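PDB 4C81: 2-c-methyl-d-erythritol 2,4-cyclodiphosphate synthase from Plasmodium falciparum, which catalyses, as an IspF enzyme, the cyclisation of a CDP-linked methylerythritol phosphate to 2-C-methyl-D-erythritol 2,4-cyclodiphosphate with release of CMP, a step of isoprenoid-precursor synthesis. Local coordinates for residues 73-86 with 101-114. The protein carries 1 engineered substitution. Residues are numbered along the deposited sequence; the frame is centred on the assembly and turned at random.
Sequences ILGALGSLDIGTLF and FLRYARLLIYKKNY. With CDP (cytidine-5'-diphosphate), chain D.
Three rings, Phe-86, Phe-101 and Tyr-104, form an aromatic cluster between helix 82-85 and helix 97-111. Over one face of the Phe-101 ring sits Ile-82 CG2, 3.5 Å from the centroid and almost on the ring normal, a CH-pi contact, while the other branch brings Ile-82 CD1 to Phe-101 CD1. Phe-86 turns its edge, led by CZ, onto the face of Tyr-104: the planes stand at 86° with centroids 5.5 Å apart, a T-shaped pair. One face of Phe-86 is covered near the rim by Leu-85 CB, and the Phe-86 ring plane is tilted against that of Phe-101, neither stacked nor edge-to-face. The Tyr-104 edge receives Leu-74 CD2, and Leu-85 CD1 lies obliquely 3.6 Å from Tyr-104 CE2.

Farther along, the contact is aliphatic. With its CG anti to the backbone N (chi1 174°), Leu-108 extends toward Leu-77, and they meet tip to tip, Leu-77 CD1 being 3.6 Å from Leu-108 CG. Ile-73 crosses Ile-109 at about a right angle; Ile-73 CG2 is 3.5 Å from Ile-109 CG1, and Ile-73 CD1 rests on Ala-105 CB.

A Schellman motif at Gly-78 ends the first helix, and the chain then leads to Asp-81, modelled in two conformers. In one of them it N-caps helix 82-85 through Thr-84 N, its OD1 accepts both ribose hydroxyls of CDP, the O2' bond measuring 2.7 Å, and its OD2 forms a salt bridge with Arg-134 of the second subunit. Through Ile-82, Leu-85 and Phe-86, which pack on Phe-101 and Tyr-104, helix 97-111 adjoins the element carrying this part of the nucleotide pocket. Segments 73-77 and 101-111 run at 29°, their axes 10.4 Å apart; Ile-73 and Leu-77 also reach strand 170-181, and Leu-102 joins helix 130-145.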
ATOM      1  N   ILE A  73     -12.105   3.800   3.659  1.00 14.97           N
ATOM      2  CA  ILE A  73     -12.861   4.676   4.560  1.00 16.16           C
ATOM      3  C   ILE A  73     -13.148   3.995   5.904  1.00 20.42           C
ATOM      4  O   ILE A  73     -12.906   4.581   6.963  1.00 19.44           O
ATOM      5  CB  ILE A  73     -14.187   5.131   3.900  1.00 14.63           C
ATOM      6  CG1 ILE A  73     -13.895   6.061   2.720  1.00 17.80           C
ATOM      7  CG2 ILE A  73     -15.091   5.838   4.914  1.00 19.77           C
ATOM      8  CD1 ILE A  73     -15.084   6.313   1.829  1.00 23.26           C
ATOM      9  N   LEU A  74     -13.664   2.766   5.864  1.00 17.45           N
ATOM     10  CA  LEU A  74     -13.928   1.999   7.080  0.50 23.93           C
ATOM     11  C   LEU A  74     -12.634   1.797   7.860  1.00 21.82           C
ATOM     12  O   LEU A  74     -12.594   1.979   9.078  1.00 22.74           O
ATOM     13  CB  LEU A  74     -14.552   0.643   6.743  0.50 26.32           C
ATOM     14  CG  LEU A  74     -15.969   0.704   6.174  0.50 28.85           C
ATOM     15  CD1 LEU A  74     -16.469  -0.686   5.812  0.50 30.97           C
ATOM     16  CD2 LEU A  74     -16.897   1.370   7.172  0.50 26.46           C
ATOM     17  N   GLY A  75     -11.573   1.432   7.145  1.00 16.80           N
ATOM     18  CA  GLY A  75     -10.271   1.225   7.762  1.00 21.44           C
ATOM     19  C   GLY A  75      -9.757   2.471   8.463  1.00 16.71           C
ATOM     20  O   GLY A  75      -9.263   2.408   9.592  1.00 18.60           O
ATOM     21  N   ALA A  76      -9.885   3.612   7.797  1.00 15.73           N
ATOM     22  CA  ALA A  76      -9.454   4.891   8.356  1.00 22.31           C
ATOM     23  C   ALA A  76     -10.159   5.218   9.675  1.00 15.47           C
ATOM     24  O   ALA A  76      -9.534   5.750  10.593  1.00 20.14           O
ATOM     25  CB  ALA A  76      -9.690   6.008   7.352  1.00 15.38           C
ATOM     26  N   LEU A  77     -11.444   4.886   9.757  1.00 20.42           N
ATOM     27  CA  LEU A  77     -12.267   5.216  10.922  1.00 17.57           C
ATOM     28  C   LEU A  77     -12.272   4.126  11.998  1.00 26.24           C
ATOM     29  O   LEU A  77     -12.846   4.316  13.073  1.00 26.82           O
ATOM     30  CB  LEU A  77     -13.702   5.512  10.473  1.00 16.34           C
ATOM     31  CG  LEU A  77     -13.853   6.779   9.632  1.00 16.03           C
ATOM     32  CD1 LEU A  77     -15.190   6.800   8.897  1.00 29.04           C
ATOM     33  CD2 LEU A  77     -13.686   8.025  10.493  1.00 21.74           C
ATOM     34  N   GLY A  78     -11.633   2.992  11.719  1.00 23.34           N
ATOM     35  CA  GLY A  78     -11.611   1.881  12.665  1.00 31.32           C
ATOM     36  C   GLY A  78     -12.898   1.079  12.713  1.00 33.13           C
ATOM     37  O   GLY A  78     -13.133   0.340  13.671  1.00 33.87           O
ATOM     38  N   SER A  79     -13.746   1.238  11.698  0.70 24.91           N
ATOM     39  CA  SER A  79     -15.001   0.502  11.629  0.70 27.14           C
ATOM     40  C   SER A  79     -14.727  -0.912  11.144  0.70 35.02           C
ATOM     41  O   SER A  79     -13.669  -1.188  10.579  0.70 47.89           O
ATOM     42  CB  SER A  79     -15.987   1.192  10.682  0.70 26.95           C
ATOM     43  OG  SER A  79     -16.339   2.482  11.150  0.70 43.81           O
ATOM     44  N   LEU A  80     -15.681  -1.808  11.370  0.70 45.90           N
ATOM     45  CA  LEU A  80     -15.600  -3.152  10.816  0.70 28.17           C
ATOM     46  C   LEU A  80     -15.750  -3.038   9.298  0.70 23.78           C
ATOM     47  O   LEU A  80     -16.467  -2.165   8.807  0.70 44.66           O
ATOM     48  CB  LEU A  80     -16.689  -4.055  11.402  0.70 31.87           C
ATOM     49  CG  LEU A  80     -16.738  -4.189  12.926  0.70 32.40           C
ATOM     50  CD1 LEU A  80     -17.860  -5.127  13.342  0.70 40.16           C
ATOM     51  CD2 LEU A  80     -15.407  -4.672  13.479  0.70 48.06           C
ATOM     52  N   ASP A  81     -15.063  -3.910   8.564  0.70 28.55           N
ATOM     53  CA  ASP A  81     -15.098  -3.885   7.098  0.70 24.10           C
ATOM     54  C   ASP A  81     -16.467  -4.319   6.561  0.70 27.71           C
ATOM     55  O   ASP A  81     -17.305  -4.818   7.314  0.70 31.65           O
ATOM     56  CB  ASP A  81     -13.987  -4.768   6.516  0.70 31.16           C
ATOM     57  CG  ASP A  81     -14.141  -6.230   6.895  0.70 40.84           C
ATOM     58  OD1 ASP A  81     -14.837  -6.965   6.165  0.70 33.51           O
ATOM     59  OD2 ASP A  81     -13.556  -6.642   7.918  0.70 31.33           O
ATOM     60  N   ILE A  82     -16.680  -4.131   5.261  1.00 38.39           N
ATOM     61  CA  ILE A  82     -17.964  -4.457   4.618  1.00 36.94           C
ATOM     62  C   ILE A  82     -18.360  -5.925   4.789  1.00 39.21           C
ATOM     63  O   ILE A  82     -19.522  -6.225   5.069  1.00 37.22           O
ATOM     64  CB  ILE A  82     -17.963  -4.093   3.114  1.00 36.50           C
ATOM     65  CG1 ILE A  82     -18.036  -2.575   2.936  1.00 45.35           C
ATOM     66  CG2 ILE A  82     -19.135  -4.753   2.389  1.00 47.54           C
ATOM     67  CD1 ILE A  82     -19.315  -1.937   3.475  1.00 33.91           C
ATOM     68  N   GLY A  83     -17.393  -6.827   4.644  1.00 34.79           N
ATOM     69  CA  GLY A  83     -17.637  -8.253   4.856  1.00 32.55           C
ATOM     70  C   GLY A  83     -18.137  -8.583   6.253  1.00 34.50           C
ATOM     71  O   GLY A  83     -18.956  -9.485   6.425  1.00 39.07           O
ATOM     72  N   THR A  84     -17.648  -7.847   7.251  1.00 32.15           N
ATOM     73  CA  THR A  84     -18.046  -8.055   8.645  1.00 23.09           C
ATOM     74  C   THR A  84     -19.367  -7.361   8.951  1.00 30.31           C
ATOM     75  O   THR A  84     -20.231  -7.933   9.616  1.00 32.44           O
ATOM     76  CB  THR A  84     -16.980  -7.522   9.626  1.00 33.61           C
ATOM     77  OG1 THR A  84     -15.705  -8.100   9.323  1.00 29.30           O
ATOM     78  CG2 THR A  84     -17.352  -7.859  11.065  1.00 30.90           C
ATOM     79  N   LEU A  85     -19.510  -6.124   8.479  1.00 32.66           N
ATOM     80  CA  LEU A  85     -20.734  -5.345   8.700  1.00 41.91           C
ATOM     81  C   LEU A  85     -21.946  -5.964   8.008  1.00 45.21           C
ATOM     82  O   LEU A  85     -23.032  -6.020   8.587  1.00 39.52           O
ATOM     83  CB  LEU A  85     -20.561  -3.901   8.211  1.00 35.11           C
ATOM     84  CG  LEU A  85     -19.708  -2.964   9.068  1.00 43.22           C
ATOM     85  CD1 LEU A  85     -19.472  -1.650   8.339  1.00 37.57           C
ATOM     86  CD2 LEU A  85     -20.364  -2.715  10.419  1.00 33.37           C
ATOM     87  N   PHE A  86     -21.753  -6.423   6.773  1.00 43.36           N
ATOM     88  CA  PHE A  86     -22.847  -6.943   5.952  1.00 55.21           C
ATOM     89  C   PHE A  86     -22.506  -8.334   5.405  1.00 39.61           C
ATOM     90  O   PHE A  86     -22.193  -8.481   4.220  1.00 49.34           O
ATOM     91  CB  PHE A  86     -23.146  -5.969   4.804  1.00 53.55           C
ATOM     92  CG  PHE A  86     -23.217  -4.528   5.235  1.00 57.81           C
ATOM     93  CD1 PHE A  86     -24.373  -4.014   5.807  1.00 80.78           C
ATOM     94  CD2 PHE A  86     -22.121  -3.689   5.077  1.00 44.35           C
ATOM     95  CE1 PHE A  86     -24.438  -2.683   6.208  1.00 86.06           C
ATOM     96  CE2 PHE A  86     -22.179  -2.359   5.475  1.00 71.37           C
ATOM     97  CZ  PHE A  86     -23.338  -1.856   6.041  1.00 46.80           C
ATOM     98  N   PHE A 101     -23.072   0.258  -0.126  1.00 26.89           N
ATOM     99  CA  PHE A 101     -21.870   0.364   0.711  1.00 25.25           C
ATOM    100  C   PHE A 101     -21.187   1.725   0.608  1.00 20.63           C
ATOM    101  O   PHE A 101     -20.665   2.232   1.600  1.00 22.74           O
ATOM    102  CB  PHE A 101     -20.851  -0.731   0.363  1.00 23.47           C
ATOM    103  CG  PHE A 101     -21.376  -2.138   0.507  1.00 35.15           C
ATOM    104  CD1 PHE A 101     -22.235  -2.488   1.545  1.00 43.92           C
ATOM    105  CD2 PHE A 101     -21.000  -3.118  -0.404  1.00 55.66           C
ATOM    106  CE1 PHE A 101     -22.711  -3.788   1.668  1.00 69.54           C
ATOM    107  CE2 PHE A 101     -21.469  -4.419  -0.284  1.00 52.62           C
ATOM    108  CZ  PHE A 101     -22.327  -4.754   0.751  1.00 44.70           C
ATOM    109  N   LEU A 102     -21.169   2.306  -0.588  1.00 22.83           N
ATOM    110  CA  LEU A 102     -20.572   3.625  -0.791  1.00 21.56           C
ATOM    111  C   LEU A 102     -21.376   4.724  -0.090  1.00 33.29           C
ATOM    112  O   LEU A 102     -20.792   5.672   0.438  1.00 31.18           O
ATOM    113  CB  LEU A 102     -20.420   3.952  -2.282  1.00 31.82           C
ATOM    114  CG  LEU A 102     -19.143   3.473  -2.985  1.00 31.84           C
ATOM    115  CD1 LEU A 102     -17.914   4.194  -2.440  1.00 28.86           C
ATOM    116  CD2 LEU A 102     -18.970   1.972  -2.876  1.00 81.51           C
ATOM    117  N   ARG A 103     -22.703   4.604  -0.089  1.00 33.00           N
ATOM    118  CA  ARG A 103     -23.541   5.580   0.619  1.00 29.47           C
ATOM    119  C   ARG A 103     -23.391   5.434   2.133  1.00 28.45           C
ATOM    120  O   ARG A 103     -23.394   6.432   2.848  1.00 30.23           O
ATOM    121  CB  ARG A 103     -25.017   5.508   0.186  1.00 37.95           C
ATOM    122  CG  ARG A 103     -25.819   4.307   0.687  1.00 39.26           C
ATOM    123  CD  ARG A 103     -27.304   4.647   0.796  1.00 73.79           C
ATOM    124  NE  ARG A 103     -27.839   5.201  -0.449  1.00 52.75           N
ATOM    125  CZ  ARG A 103     -28.286   4.484  -1.481  1.00 38.67           C
ATOM    126  NH1 ARG A 103     -28.280   3.154  -1.451  1.00 53.05           N
ATOM    127  NH2 ARG A 103     -28.747   5.108  -2.561  1.00 62.47           N
ATOM    128  N   TYR A 104     -23.246   4.198   2.612  1.00 23.57           N
ATOM    129  CA  TYR A 104     -22.970   3.955   4.030  1.00 22.11           C
ATOM    130  C   TYR A 104     -21.666   4.643   4.426  1.00 27.87           C
ATOM    131  O   TYR A 104     -21.611   5.360   5.427  1.00 22.96           O
ATOM    132  CB  TYR A 104     -22.881   2.454   4.341  1.00 30.50           C
ATOM    133  CG  TYR A 104     -22.378   2.158   5.744  1.00 30.39           C
ATOM    134  CD1 TYR A 104     -23.227   2.253   6.846  1.00 25.24           C
ATOM    135  CD2 TYR A 104     -21.047   1.807   5.972  1.00 30.57           C
ATOM    136  CE1 TYR A 104     -22.771   1.995   8.133  1.00 33.32           C
ATOM    137  CE2 TYR A 104     -20.581   1.549   7.258  1.00 32.65           C
ATOM    138  CZ  TYR A 104     -21.447   1.645   8.333  1.00 28.11           C
ATOM    139  OH  TYR A 104     -20.995   1.392   9.607  1.00 35.52           O
ATOM    140  N   ALA A 105     -20.626   4.430   3.622  1.00 28.22           N
ATOM    141  CA  ALA A 105     -19.311   5.007   3.896  1.00 22.65           C
ATOM    142  C   ALA A 105     -19.341   6.535   3.898  1.00 23.29           C
ATOM    143  O   ALA A 105     -18.746   7.167   4.771  1.00 26.00           O
ATOM    144  CB  ALA A 105     -18.286   4.496   2.882  1.00 24.73           C
ATOM    145  N   ARG A 106     -20.030   7.125   2.921  1.00 21.89           N
ATOM    146  CA  ARG A 106     -20.172   8.576   2.852  1.00 23.16           C
ATOM    147  C   ARG A 106     -20.847   9.100   4.115  1.00 22.20           C
ATOM    148  O   ARG A 106     -20.367  10.049   4.729  1.00 21.80           O
ATOM    149  CB  ARG A 106     -20.986   8.987   1.625  1.00 25.30           C
ATOM    150  CG  ARG A 106     -21.147  10.495   1.460  1.00 27.72           C
ATOM    151  CD  ARG A 106     -21.929  10.844   0.204  1.00 37.43           C
ATOM    152  NE  ARG A 106     -23.276  10.274   0.218  1.00 40.11           N
ATOM    153  CZ  ARG A 106     -24.316  10.782   0.881  1.00 58.82           C
ATOM    154  NH1 ARG A 106     -24.191  11.886   1.614  1.00 42.47           N
ATOM    155  NH2 ARG A 106     -25.497  10.175   0.817  1.00 63.27           N
ATOM    156  N   LEU A 107     -21.951   8.466   4.498  1.00 24.37           N
ATOM    157  CA  LEU A 107     -22.715   8.902   5.673  1.00 21.82           C
ATOM    158  C   LEU A 107     -21.980   8.623   6.986  1.00 26.32           C
ATOM    159  O   LEU A 107     -22.158   9.355   7.958  1.00 25.19           O
ATOM    160  CB  LEU A 107     -24.106   8.261   5.684  1.00 22.09           C
ATOM    161  CG  LEU A 107     -25.014   8.725   4.542  1.00 26.69           C
ATOM    162  CD1 LEU A 107     -26.231   7.819   4.394  1.00 28.32           C
ATOM    163  CD2 LEU A 107     -25.435  10.175   4.750  1.00 38.45           C
ATOM    164  N   LEU A 108     -21.157   7.575   7.009  1.00 18.54           N
ATOM    165  CA  LEU A 108     -20.319   7.263   8.167  1.00 22.24           C
ATOM    166  C   LEU A 108     -19.280   8.360   8.409  1.00 21.10           C
ATOM    167  O   LEU A 108     -19.066   8.779   9.545  1.00 23.69           O
ATOM    168  CB  LEU A 108     -19.618   5.914   7.974  1.00 20.47           C
ATOM    169  CG  LEU A 108     -18.588   5.491   9.028  1.00 25.93           C
ATOM    170  CD1 LEU A 108     -19.257   5.198  10.359  1.00 27.88           C
ATOM    171  CD2 LEU A 108     -17.812   4.277   8.543  1.00 25.82           C
ATOM    172  N   ILE A 109     -18.631   8.807   7.335  1.00 18.52           N
ATOM    173  CA  ILE A 109     -17.661   9.900   7.401  1.00 16.98           C
ATOM    174  C   ILE A 109     -18.327  11.150   7.970  1.00 23.98           C
ATOM    175  O   ILE A 109     -17.766  11.823   8.835  1.00 22.65           O
ATOM    176  CB  ILE A 109     -17.076  10.227   6.002  1.00 23.98           C
ATOM    177  CG1 ILE A 109     -16.137   9.110   5.535  1.00 26.74           C
ATOM    178  CG2 ILE A 109     -16.309  11.538   6.028  1.00 23.14           C
ATOM    179  CD1 ILE A 109     -15.724   9.230   4.075  1.00 24.51           C
ATOM    180  N   TYR A 110     -19.534  11.433   7.486  1.00 20.59           N
ATOM    181  CA  TYR A 110     -20.286  12.606   7.915  1.00 33.50           C
ATOM    182  C   TYR A 110     -20.676  12.531   9.388  1.00 25.62           C
ATOM    183  O   TYR A 110     -20.471  13.491  10.130  1.00 25.92           O
ATOM    184  CB  TYR A 110     -21.540  12.789   7.058  1.00 25.03           C
ATOM    185  CG  TYR A 110     -22.266  14.082   7.347  1.00 32.02           C
ATOM    186  CD1 TYR A 110     -21.946  15.251   6.659  1.00 37.34           C
ATOM    187  CD2 TYR A 110     -23.261  14.142   8.318  1.00 31.77           C
ATOM    188  CE1 TYR A 110     -22.607  16.446   6.927  1.00 35.22           C
ATOM    189  CE2 TYR A 110     -23.924  15.332   8.595  1.00 35.44           C
ATOM    190  CZ  TYR A 110     -23.592  16.478   7.895  1.00 44.74           C
ATOM    191  OH  TYR A 110     -24.245  17.659   8.162  1.00 43.80           O
ATOM    192  N   LYS A 111     -21.223  11.395   9.816  1.00 25.08           N
ATOM    193  CA  LYS A 111     -21.674  11.260  11.207  1.00 28.08           C
ATOM    194  C   LYS A 111     -20.516  11.209  12.210  1.00 26.19           C
ATOM    195  O   LYS A 111     -20.718  11.458  13.397  1.00 29.60           O
ATOM    196  CB  LYS A 111     -22.620  10.061  11.377  1.00 29.13           C
ATOM    197  CG  LYS A 111     -21.964   8.696  11.527  1.00 31.50           C
ATOM    198  CD  LYS A 111     -22.998   7.588  11.376  1.00 36.75           C
ATOM    199  CE  LYS A 111     -22.452   6.241  11.825  1.00 50.01           C
ATOM    200  NZ  LYS A 111     -23.268   5.105  11.309  1.00 35.69           N
ATOM    201  N   LYS A 112     -19.306  10.895  11.737  1.00 20.36           N
ATOM    202  CA  LYS A 112     -18.111  10.923  12.590  1.00 24.46           C
ATOM    203  C   LYS A 112     -17.389  12.279  12.549  1.00 21.42           C
ATOM    204  O   LYS A 112     -16.301  12.420  13.117  1.00 23.69           O
ATOM    205  CB  LYS A 112     -17.153   9.791  12.196  1.00 23.31           C
ATOM    206  CG  LYS A 112     -17.729   8.387  12.380  1.00 27.78           C
ATOM    207  CD  LYS A 112     -17.790   7.960  13.845  1.00 44.31           C
ATOM    208  CE  LYS A 112     -16.445   7.471  14.361  1.00 86.22           C
ATOM    209  NZ  LYS A 112     -16.040   6.179  13.742  1.00 92.18           N
ATOM    210  N   ASN A 113     -18.008  13.259  11.881  1.00 21.79           N
ATOM    211  CA  ASN A 113     -17.487  14.623  11.791  0.50 24.68           C
ATOM    212  C   ASN A 113     -16.147  14.702  11.044  1.00 31.13           C
ATOM    213  O   ASN A 113     -15.229  15.413  11.464  1.00 27.61           O
ATOM    214  CB  ASN A 113     -17.379  15.248  13.192  0.50 33.64           C
ATOM    215  CG  ASN A 113     -17.583  16.752  13.179  0.50 32.65           C
ATOM    216  OD1 ASN A 113     -16.867  17.495  13.849  0.50 41.64           O
ATOM    217  ND2 ASN A 113     -18.568  17.208  12.414  0.50 39.01           N
ATOM    218  N   TYR A 114     -16.050  13.970   9.933  1.00 21.59           N
ATOM    219  CA  TYR A 114     -14.870  13.999   9.068  1.00 26.76           C
ATOM    220  C   TYR A 114     -15.244  14.462   7.657  1.00 22.24           C
ATOM    221  O   TYR A 114     -16.403  14.362   7.245  1.00 22.05           O
ATOM    222  CB  TYR A 114     -14.209  12.611   9.005  1.00 17.26           C
ATOM    223  CG  TYR A 114     -13.246  12.331  10.136  1.00 17.39           C
ATOM    224  CD1 TYR A 114     -11.916  12.728  10.055  1.00 22.55           C
ATOM    225  CD2 TYR A 114     -13.661  11.660  11.281  1.00 19.77           C
ATOM    226  CE1 TYR A 114     -11.026  12.480  11.087  1.00 20.50           C
ATOM    227  CE2 TYR A 114     -12.782  11.408  12.323  1.00 24.39           C
ATOM    228  CZ  TYR A 114     -11.463  11.818  12.220  1.00 23.57           C
ATOM    229  OH  TYR A 114     -10.587  11.564  13.247  1.00 28.29           O
TER
HETATM  230  O3B CDP D1242     -15.048 -11.970  -2.009  0.60 63.79           O
HETATM  231  PB  CDP D1242     -14.996 -10.757  -0.934  0.60 55.94           P
HETATM  232  O1B CDP D1242     -14.686  -9.459  -1.808  0.60 30.76           O
HETATM  233  O2B CDP D1242     -16.268 -10.601  -0.182  0.60 35.89           O
HETATM  234  O3A CDP D1242     -13.692 -10.952  -0.003  0.60 39.92           O
HETATM  235  PA  CDP D1242     -13.242 -12.357   0.653  0.60 28.07           P
HETATM  236  O1A CDP D1242     -14.006 -13.495   0.097  0.60 29.29           O
HETATM  237  O2A CDP D1242     -11.766 -12.392   0.618  0.60 52.70           O
HETATM  238  O5' CDP D1242     -13.673 -12.169   2.191  0.60 36.57           O
HETATM  239  C5' CDP D1242     -14.904 -11.537   2.566  0.60 34.78           C
HETATM  240  C4' CDP D1242     -14.851 -11.110   4.035  0.60 50.81           C
HETATM  241  O4' CDP D1242     -14.369 -12.244   4.799  0.60 36.90           O
HETATM  242  C3' CDP D1242     -13.807 -10.020   4.258  0.60 37.36           C
HETATM  243  O3' CDP D1242     -14.374  -8.724   4.036  0.60 45.65           O
HETATM  244  C2' CDP D1242     -13.476 -10.222   5.733  0.60 22.88           C
HETATM  245  O2' CDP D1242     -14.466  -9.595   6.554  0.60 34.73           O
HETATM  246  C1' CDP D1242     -13.568 -11.746   5.912  0.60 28.94           C
HETATM  247  N1  CDP D1242     -12.186 -12.316   5.930  0.60 30.87           N
HETATM  248  C2  CDP D1242     -11.384 -12.128   7.071  0.60 23.96           C
HETATM  249  O2  CDP D1242     -11.811 -11.503   8.041  0.60 20.13           O
HETATM  250  N3  CDP D1242     -10.093 -12.656   7.098  0.60 12.03           N
HETATM  251  C4  CDP D1242      -9.574 -13.363   6.016  0.60 14.71           C
HETATM  252  N4  CDP D1242      -8.337 -13.846   6.093  0.60 12.09           N
HETATM  253  C5  CDP D1242     -10.359 -13.559   4.884  0.60 41.32           C
HETATM  254  C6  CDP D1242     -11.653 -13.040   4.838  0.60 53.38           C